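Local coordinates for N-acetyltransferase (Escherichia coli, PDB 6GTQ), which probably transfers the acetyl group of acetyl-CoA to an amine on its acceptor substrate, as a member of the GNAT family of N-acetyltransferases, at residues A[12-17]-A[40-45]; A[18-23]-A[59-64]; A[146-151]-A[161-166]. The protein carries 1 engineered substitution. One frame throughout, in Å; residues are numbered along the deposited sequence.

Contact 1: residues A[12-17]-A[40-45]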
# COMPACT_ATOMS: atom_id res chain seq x y z
N LEU A 12 -5.43 9.23 8.57
CA LEU A 12 -5.18 9.74 9.92
C LEU A 12 -5.78 11.14 10.06
O LEU A 12 -5.57 11.96 9.18
CB LEU A 12 -3.66 9.75 10.20
CG LEU A 12 -3.24 9.89 11.66
CD1 LEU A 12 -3.21 8.55 12.36
CD2 LEU A 12 -1.89 10.54 11.78
N THR A 13 -6.60 11.37 11.10
CA THR A 13 -7.27 12.66 11.33
C THR A 13 -6.37 13.59 12.16
O THR A 13 -6.00 13.25 13.28
CB THR A 13 -8.68 12.47 11.92
OG1 THR A 13 -9.38 11.46 11.17
CG2 THR A 13 -9.50 13.75 11.93
N ASP A 14 -6.05 14.75 11.58
CA ASP A 14 -5.16 15.81 12.10
C ASP A 14 -5.35 16.21 13.58
O ASP A 14 -4.35 16.50 14.25
CB ASP A 14 -5.27 17.06 11.22
CG ASP A 14 -4.72 16.83 9.83
OD1 ASP A 14 -3.48 16.65 9.70
OD2 ASP A 14 -5.51 16.83 8.87
N ASP A 15 -6.60 16.26 14.08
CA ASP A 15 -6.83 16.67 15.47
C ASP A 15 -7.57 15.60 16.30
O ASP A 15 -8.27 15.94 17.26
CB ASP A 15 -7.53 18.04 15.51
CG ASP A 15 -6.66 19.16 14.97
OD1 ASP A 15 -6.60 19.33 13.73
OD2 ASP A 15 -6.02 19.86 15.80
N ALA A 16 -7.37 14.32 15.97
CA ALA A 16 -7.98 13.19 16.66
C ALA A 16 -6.95 12.38 17.46
O ALA A 16 -5.75 12.42 17.15
CB ALA A 16 -8.67 12.28 15.65
N ASP A 17 -7.43 11.64 18.49
CA ASP A 17 -6.63 10.75 19.34
C ASP A 17 -6.92 9.28 19.01
O ASP A 17 -8.07 8.91 18.78
CB ASP A 17 -6.86 11.04 20.84
CG ASP A 17 -6.29 12.35 21.34
OD1 ASP A 17 -5.26 12.81 20.80
OD2 ASP A 17 -6.85 12.91 22.31
N ARG A 40 3.64 11.72 13.83
CA ARG A 40 4.45 12.91 13.56
C ARG A 40 4.86 13.00 12.09
O ARG A 40 4.82 14.10 11.54
CB ARG A 40 5.63 13.08 14.52
CG ARG A 40 6.83 12.16 14.33
CD ARG A 40 7.96 12.53 15.27
NE ARG A 40 8.29 13.95 15.22
CZ ARG A 40 9.50 14.46 15.41
NH1 ARG A 40 9.70 15.77 15.34
NH2 ARG A 40 10.53 13.66 15.67
N GLN A 41 5.18 11.87 11.44
CA GLN A 41 5.55 11.86 10.02
C GLN A 41 4.38 12.21 9.10
O GLN A 41 4.60 12.88 8.09
CB GLN A 41 6.21 10.54 9.62
CG GLN A 41 7.64 10.50 10.14
CD GLN A 41 8.44 9.32 9.70
OE1 GLN A 41 8.14 8.63 8.72
NE2 GLN A 41 9.51 9.07 10.43
N HIS A 42 3.15 11.83 9.47
CA HIS A 42 1.95 12.19 8.73
C HIS A 42 1.71 13.69 8.90
O HIS A 42 1.66 14.42 7.91
CB HIS A 42 0.74 11.37 9.22
CG HIS A 42 -0.56 11.74 8.57
ND1 HIS A 42 -1.03 11.06 7.46
CD2 HIS A 42 -1.47 12.68 8.91
CE1 HIS A 42 -2.19 11.62 7.15
NE2 HIS A 42 -2.49 12.61 8.00
N ARG A 43 1.62 14.16 10.15
CA ARG A 43 1.40 15.57 10.45
C ARG A 43 2.50 16.50 9.93
O ARG A 43 2.20 17.65 9.62
CB ARG A 43 1.16 15.79 11.94
CG ARG A 43 -0.16 15.22 12.45
CD ARG A 43 0.01 15.05 13.93
NE ARG A 43 -1.23 14.85 14.66
CZ ARG A 43 -1.39 15.20 15.94
NH1 ARG A 43 -0.39 15.80 16.59
NH2 ARG A 43 -2.54 14.99 16.56
N ASN A 44 3.76 16.00 9.81
CA ASN A 44 4.89 16.79 9.28
C ASN A 44 5.03 16.64 7.78
O ASN A 44 5.95 17.20 7.18
CB ASN A 44 6.20 16.54 10.01
CG ASN A 44 6.26 17.24 11.34
OD1 ASN A 44 6.39 18.47 11.42
ND2 ASN A 44 6.14 16.48 12.42
N LYS A 45 4.09 15.94 7.16
CA LYS A 45 3.99 15.72 5.72
C LYS A 45 5.01 14.84 5.06
O LYS A 45 5.19 14.93 3.88
CB LYS A 45 3.98 17.04 4.98
CG LYS A 45 2.81 17.92 5.25
CD LYS A 45 1.53 17.16 5.29
CE LYS A 45 0.35 18.06 4.98
NZ LYS A 45 -0.20 18.74 6.16
O HOH W 1 -3.71 13.21 14.80
O HOH W 2 -4.44 15.15 18.55

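Contact 2: residues A[18-23]-A[59-64]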
# COMPACT_ATOMS: atom_id res chain seq x y z
N TYR A 18 -5.86 8.46 18.98
CA TYR A 18 -5.91 7.05 18.62
C TYR A 18 -5.36 6.12 19.70
O TYR A 18 -4.41 6.48 20.40
CB TYR A 18 -5.13 6.84 17.32
CG TYR A 18 -5.79 7.46 16.11
CD1 TYR A 18 -5.54 8.78 15.74
CD2 TYR A 18 -6.67 6.71 15.32
CE1 TYR A 18 -6.16 9.35 14.62
CE2 TYR A 18 -7.29 7.27 14.20
CZ TYR A 18 -7.03 8.59 13.86
OH TYR A 18 -7.65 9.13 12.75
N ASP A 19 -5.95 4.91 19.82
CA ASP A 19 -5.47 3.89 20.76
C ASP A 19 -4.51 2.99 19.98
O ASP A 19 -4.94 2.16 19.18
CB ASP A 19 -6.62 3.12 21.42
CG ASP A 19 -6.17 2.29 22.61
OD1 ASP A 19 -5.60 2.88 23.57
OD2 ASP A 19 -6.38 1.06 22.59
N LEU A 20 -3.21 3.23 20.15
CA LEU A 20 -2.18 2.47 19.44
C LEU A 20 -1.26 1.56 20.27
O LEU A 20 -0.80 0.53 19.77
CB LEU A 20 -1.31 3.43 18.62
CG LEU A 20 -1.95 4.19 17.46
CD1 LEU A 20 -3.41 4.51 17.76
CD2 LEU A 20 -1.18 5.47 17.17
N GLN A 21 -0.99 1.92 21.52
CA GLN A 21 -0.11 1.13 22.39
C GLN A 21 -0.33 -0.39 22.36
O GLN A 21 0.65 -1.13 22.37
CB GLN A 21 -0.16 1.63 23.84
CG GLN A 21 0.55 2.98 24.07
CD GLN A 21 2.02 3.04 23.67
OE1 GLN A 21 2.50 4.04 23.12
NE2 GLN A 21 2.78 1.99 23.95
N ARG A 22 -1.60 -0.84 22.31
CA ARG A 22 -1.95 -2.26 22.30
C ARG A 22 -1.63 -3.00 20.99
O ARG A 22 -1.51 -4.23 21.02
CB ARG A 22 -3.43 -2.45 22.67
N PHE A 23 -1.49 -2.27 19.85
CA PHE A 23 -1.22 -2.83 18.51
C PHE A 23 -0.03 -3.80 18.47
O PHE A 23 1.03 -3.49 19.01
CB PHE A 23 -1.06 -1.71 17.46
CG PHE A 23 -0.87 -2.19 16.02
CD1 PHE A 23 -1.96 -2.42 15.20
CD2 PHE A 23 0.41 -2.36 15.50
CE1 PHE A 23 -1.78 -2.86 13.89
CE2 PHE A 23 0.58 -2.80 14.18
CZ PHE A 23 -0.51 -3.04 13.39
N ARG A 59 -11.15 4.95 19.00
CA ARG A 59 -10.30 4.78 17.81
C ARG A 59 -9.19 3.71 17.88
O ARG A 59 -8.02 4.01 17.63
CB ARG A 59 -9.68 6.12 17.40
CG ARG A 59 -10.67 7.10 16.81
CD ARG A 59 -11.05 6.72 15.39
NE ARG A 59 -12.28 7.39 14.95
CZ ARG A 59 -13.19 6.83 14.17
NH1 ARG A 59 -14.28 7.51 13.82
NH2 ARG A 59 -13.03 5.59 13.73
N GLN A 60 -9.55 2.48 18.23
CA GLN A 60 -8.57 1.40 18.40
C GLN A 60 -8.03 0.93 17.03
O GLN A 60 -8.77 0.34 16.24
CB GLN A 60 -9.19 0.24 19.19
CG GLN A 60 -8.22 -0.87 19.55
CD GLN A 60 -8.82 -1.91 20.46
OE1 GLN A 60 -9.96 -1.78 20.93
NE2 GLN A 60 -8.07 -2.97 20.73
N VAL A 61 -6.74 1.19 16.76
CA VAL A 61 -6.08 0.85 15.50
C VAL A 61 -5.74 -0.63 15.44
O VAL A 61 -5.00 -1.13 16.30
CB VAL A 61 -4.85 1.77 15.22
CG1 VAL A 61 -4.09 1.32 13.98
CG2 VAL A 61 -5.29 3.22 15.10
N LEU A 62 -6.25 -1.32 14.41
CA LEU A 62 -6.02 -2.75 14.18
C LEU A 62 -5.30 -3.03 12.85
O LEU A 62 -5.32 -4.14 12.34
CB LEU A 62 -7.33 -3.56 14.31
CG LEU A 62 -7.95 -3.65 15.73
CD1 LEU A 62 -9.31 -4.27 15.68
CD2 LEU A 62 -7.05 -4.41 16.69
N GLY A 63 -4.62 -2.02 12.34
CA GLY A 63 -3.90 -2.10 11.09
C GLY A 63 -3.67 -0.74 10.48
O GLY A 63 -4.42 0.20 10.75
N TYR A 64 -2.62 -0.63 9.67
CA TYR A 64 -2.25 0.61 9.00
C TYR A 64 -1.46 0.41 7.71
O TYR A 64 -0.90 -0.66 7.46
CB TYR A 64 -1.47 1.53 9.96
CG TYR A 64 -0.00 1.19 10.19
CD1 TYR A 64 0.99 1.72 9.37
CD2 TYR A 64 0.39 0.42 11.29
CE1 TYR A 64 2.34 1.46 9.61
CE2 TYR A 64 1.74 0.18 11.55
CZ TYR A 64 2.71 0.70 10.71
OH TYR A 64 4.04 0.46 10.95

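Contact 3: residues A[146-151]-A[161-166]. Engineered in segment 146-151: Phe147 (natural residue Tyr).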
# COMPACT_ATOMS: atom_id res chain seq x y z
N PHE A 146 2.86 -12.48 -0.53
CA PHE A 146 1.57 -11.79 -0.38
C PHE A 146 1.33 -10.78 -1.51
O PHE A 146 0.25 -10.77 -2.09
CB PHE A 146 1.48 -11.12 1.01
CG PHE A 146 0.35 -10.12 1.16
CD1 PHE A 146 -0.95 -10.56 1.39
CD2 PHE A 146 0.59 -8.76 1.09
CE1 PHE A 146 -1.99 -9.63 1.54
CE2 PHE A 146 -0.45 -7.84 1.22
CZ PHE A 146 -1.73 -8.29 1.46
N PHE A 147 2.34 -9.94 -1.81
CA PHE A 147 2.21 -8.95 -2.87
C PHE A 147 2.14 -9.59 -4.25
O PHE A 147 1.36 -9.13 -5.08
CB PHE A 147 3.28 -7.85 -2.76
CG PHE A 147 3.03 -6.92 -1.60
CD1 PHE A 147 1.85 -6.18 -1.52
CD2 PHE A 147 3.97 -6.77 -0.59
CE1 PHE A 147 1.60 -5.34 -0.43
CE2 PHE A 147 3.73 -5.92 0.50
CZ PHE A 147 2.54 -5.22 0.57
N LYS A 148 2.87 -10.72 -4.47
CA LYS A 148 2.84 -11.50 -5.71
C LYS A 148 1.45 -12.09 -5.95
O LYS A 148 0.98 -12.10 -7.09
CB LYS A 148 3.90 -12.62 -5.71
CG LYS A 148 5.27 -12.19 -6.20
CD LYS A 148 6.02 -13.36 -6.82
CE LYS A 148 7.34 -13.63 -6.16
NZ LYS A 148 7.22 -14.57 -5.01
N SER A 149 0.77 -12.57 -4.88
CA SER A 149 -0.58 -13.15 -4.93
C SER A 149 -1.65 -12.10 -5.25
O SER A 149 -2.74 -12.44 -5.72
CB SER A 149 -0.91 -13.91 -3.65
OG SER A 149 -1.12 -13.03 -2.55
N LEU A 150 -1.34 -10.82 -5.00
CA LEU A 150 -2.22 -9.71 -5.31
C LEU A 150 -1.99 -9.20 -6.73
O LEU A 150 -2.75 -8.35 -7.19
CB LEU A 150 -2.06 -8.58 -4.28
CG LEU A 150 -2.56 -8.85 -2.86
CD1 LEU A 150 -2.45 -7.58 -2.04
CD2 LEU A 150 -4.00 -9.36 -2.85
N GLY A 151 -0.97 -9.72 -7.41
CA GLY A 151 -0.65 -9.39 -8.80
C GLY A 151 0.48 -8.41 -9.04
O GLY A 151 0.67 -7.96 -10.17
N ASN A 161 13.44 -5.84 -3.32
CA ASN A 161 12.43 -5.58 -2.28
C ASN A 161 11.23 -4.78 -2.78
O ASN A 161 10.32 -4.49 -2.00
CB ASN A 161 13.07 -4.91 -1.05
CG ASN A 161 14.11 -5.75 -0.34
OD1 ASN A 161 15.27 -5.35 -0.21
ND2 ASN A 161 13.72 -6.92 0.15
N ALA A 162 11.23 -4.41 -4.07
CA ALA A 162 10.14 -3.65 -4.67
C ALA A 162 9.31 -4.49 -5.64
O ALA A 162 9.85 -5.36 -6.34
CB ALA A 162 10.66 -2.39 -5.34
N LEU A 163 8.00 -4.25 -5.65
CA LEU A 163 7.03 -4.89 -6.54
C LEU A 163 6.19 -3.79 -7.16
O LEU A 163 5.88 -2.79 -6.49
CB LEU A 163 6.14 -5.88 -5.79
CG LEU A 163 6.81 -7.12 -5.24
CD1 LEU A 163 6.90 -7.05 -3.73
CD2 LEU A 163 6.08 -8.37 -5.69
N PHE A 164 5.83 -3.95 -8.44
CA PHE A 164 5.08 -2.93 -9.17
C PHE A 164 3.69 -3.35 -9.65
O PHE A 164 3.51 -4.46 -10.16
CB PHE A 164 5.92 -2.42 -10.36
CG PHE A 164 5.23 -1.38 -11.22
CD1 PHE A 164 5.02 -0.10 -10.75
CD2 PHE A 164 4.80 -1.70 -12.51
CE1 PHE A 164 4.39 0.86 -11.55
CE2 PHE A 164 4.15 -0.75 -13.29
CZ PHE A 164 3.96 0.53 -12.81
N PHE A 165 2.72 -2.42 -9.53
CA PHE A 165 1.35 -2.57 -10.02
C PHE A 165 0.94 -1.32 -10.83
O PHE A 165 0.92 -0.22 -10.28
CB PHE A 165 0.37 -2.87 -8.89
CG PHE A 165 -0.85 -3.65 -9.31
CD1 PHE A 165 -0.75 -5.00 -9.62
CD2 PHE A 165 -2.10 -3.04 -9.36
CE1 PHE A 165 -1.89 -5.72 -10.00
CE2 PHE A 165 -3.23 -3.78 -9.70
CZ PHE A 165 -3.12 -5.11 -10.02
N PRO A 166 0.64 -1.45 -12.15
CA PRO A 166 0.27 -0.27 -12.94
C PRO A 166 -1.12 0.29 -12.64
O PRO A 166 -1.99 -0.43 -12.16
CB PRO A 166 0.42 -0.73 -14.40
CG PRO A 166 0.91 -2.14 -14.34
CD PRO A 166 0.62 -2.67 -12.98

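Contact 1: residues A[12-17]-A[40-45]
Leu12 faces His42 and Asp14 faces Arg43 where the loop 12-17, just after strand 8-11, runs past the end of helix 38-43. The backbones stay well apart, with CA atoms 7.6 Å apart for Leu12 and His42, and the loop closes on itself through a bond from Ala16 N to Thr13 O. The helix ends in a Schellman motif in which Lys45 takes positive phi; Asn44 ND2 and Asn44 N both bond to Arg40 O, one from each side of its plane.

Leu12 and His42 carry the apolar half. Leu12 CB sits over the centre of one imidazole face, a CH-pi contact 3.8 Å from the ring centroid and only 7° off its normal. The leucine and histidine run antiparallel alongside one another, which brings Leu12 CD2 to 3.6 Å from His42 CD2. With CG swung opposite the backbone N (chi1 176°), the His42 ring leaves the helix toward the loop. Its ND1 accepts from the backbone N of Ala49, which fixes the ring's rotation and probably leaves the proton on NE2. Asp14 OD1 stands at the ring edge, 4.5 Å from that NE2.

Arg43 carries the polar half. Its chain is extended from CG to NE and lays the guanidinium obliquely beside Asp14 O, 3.3 Å from NH2. Two waters lie in the guanidinium plane at its edge. NH2 donates to water 1 at 2.8 Å, and that water lies 2.7 Å from Thr13 O, tying the arginine to the loop; the bonds of water 2 to NH2 and Ala16 O are weak.

In the GNAT fold the first strand is followed by two helices before the second strand, and this contact joins the loop leaving that first strand to the second of those helices.

Contact 2: residues A[18-23]-A[59-64]
Asp19 and Gln60 lie side by side as a single parallel bridge, CA atoms 4.6 Å apart, at the point where the loop 18-23 runs along the start of strand 61-74. Asp19 uses both its backbone groups: its N donates to Arg59 O at 3.1 Å, and its O accepts from Val61 N at 3.2 Å.

Val61 is the bump on the strand. Its CG2 branch pushes against the ring of Tyr18, 3.8 Å from CD2. Arg59 shares this side of the ring: the two side chains point the same way, Arg59 CB resting 3.7 Å from Tyr18 CD2 and Arg59 CD continuing along the ring to CE2. Beyond them the phenol oxygen of Tyr18 is held by Thr13 N and Glu10.

The strand itself is deformed here, since Leu62 and Gly63 both face Leu52 of strand 48-53 in a classic beta bulge. Strands 48-53 and 61-74 are neighbours in the central GNAT sheet, and the loop before the first helix lies against the entry to the second of them.

Phe23, closing a type I turn from Leu20, drives its ring edge-on into the hollow over the bulge. The edge lies against bare backbone at Leu62 C and Gly63 N, with CE1 3.3 Å from Gly63 N, while CD1 borders Val61 O. CG anti to the backbone N (chi1 -176°) aims the ring at this strand. On its far side CE2 meets Tyr64 CE2 at 4.1 Å, the ring planes at 52°; Leu34 of helix 28-36 touches both side chains, and Tyr64 OH bonds to Leu30 O.

Contact 3: residues A[146-151]-A[161-166]
Leu163 and Phe147 make the central apolar contact between the end of helix 141-149 and strand 162-166. Phe147 is an engineered residue, replacing a tyrosine. Its CB makes the closest approach, 3.8 Å from Leu163 CD1; the near side of the ring lies obliquely a little farther from that methyl, and the rest of the ring leads away from the strand. With CG lying beside the backbone N (chi1 -67°), Leu163 spreads its two methyls under the helix. CD2 takes the neighbouring place, 3.9 Å from Lys148 CG, and there the two side chains cross at about a right angle, so that the aliphatic root of the lysine extends the apolar surface. On the helix itself, the Phe147 ring has Phe146 CD2 over the centre of one face.

Aromatic edge to carbonyl is the second kind of contact. Gly151 O lies in the plane of the Phe165 ring at its edge, 3.3 Å from CD1 and 3.4 Å from CE1, where the slightly positive ring hydrogens would face the oxygen. The approach depends on the helix terminus: Gly151 takes positive phi in a Schellman motif, its N bonding back to Lys148 O, and having no side chain it lets the ring come close.

No hydrogen bond crosses between the segments. Within the helix, Ser149 OG donates to Phe146 O at 2.7 Å; the same hydroxyl is also bonded by a basic side chain of the other subunit.

Strand 162-166 pairs with strands 133-137 and 153-154 in the GNAT sheet, and helix 141-149 packs against it. Phe152 meets the rings of both Phe147 and Phe165, Val115 and Met119 of helix 110-129 pack against Phe147 and Phe165 respectively, and apolar side chains of the second subunit reach Leu150 and Phe165.

Contacts 1 and 2 are neighbours, with centres 14 Å apart, and alternate along the chain: the continuous run 12-23 meets first the end of helix 38-43 and then the start of strand 61-74. They touch through Thr13 N and Tyr18 OH, probably hydrogen-bonded, and through Leu12 and Tyr18 side chains. Contact 3 comes later in the sequence and lies on the opposite side of the chain's centre, its centre 28 Å from that of contact 1 and 26 Å from that of contact 2. Contacts 2 and 3 nevertheless lie on distant strands of one mixed sheet, 61-74 and 162-166, with contact 1 flanking the first; of the three, only contact 3 is near the other subunit.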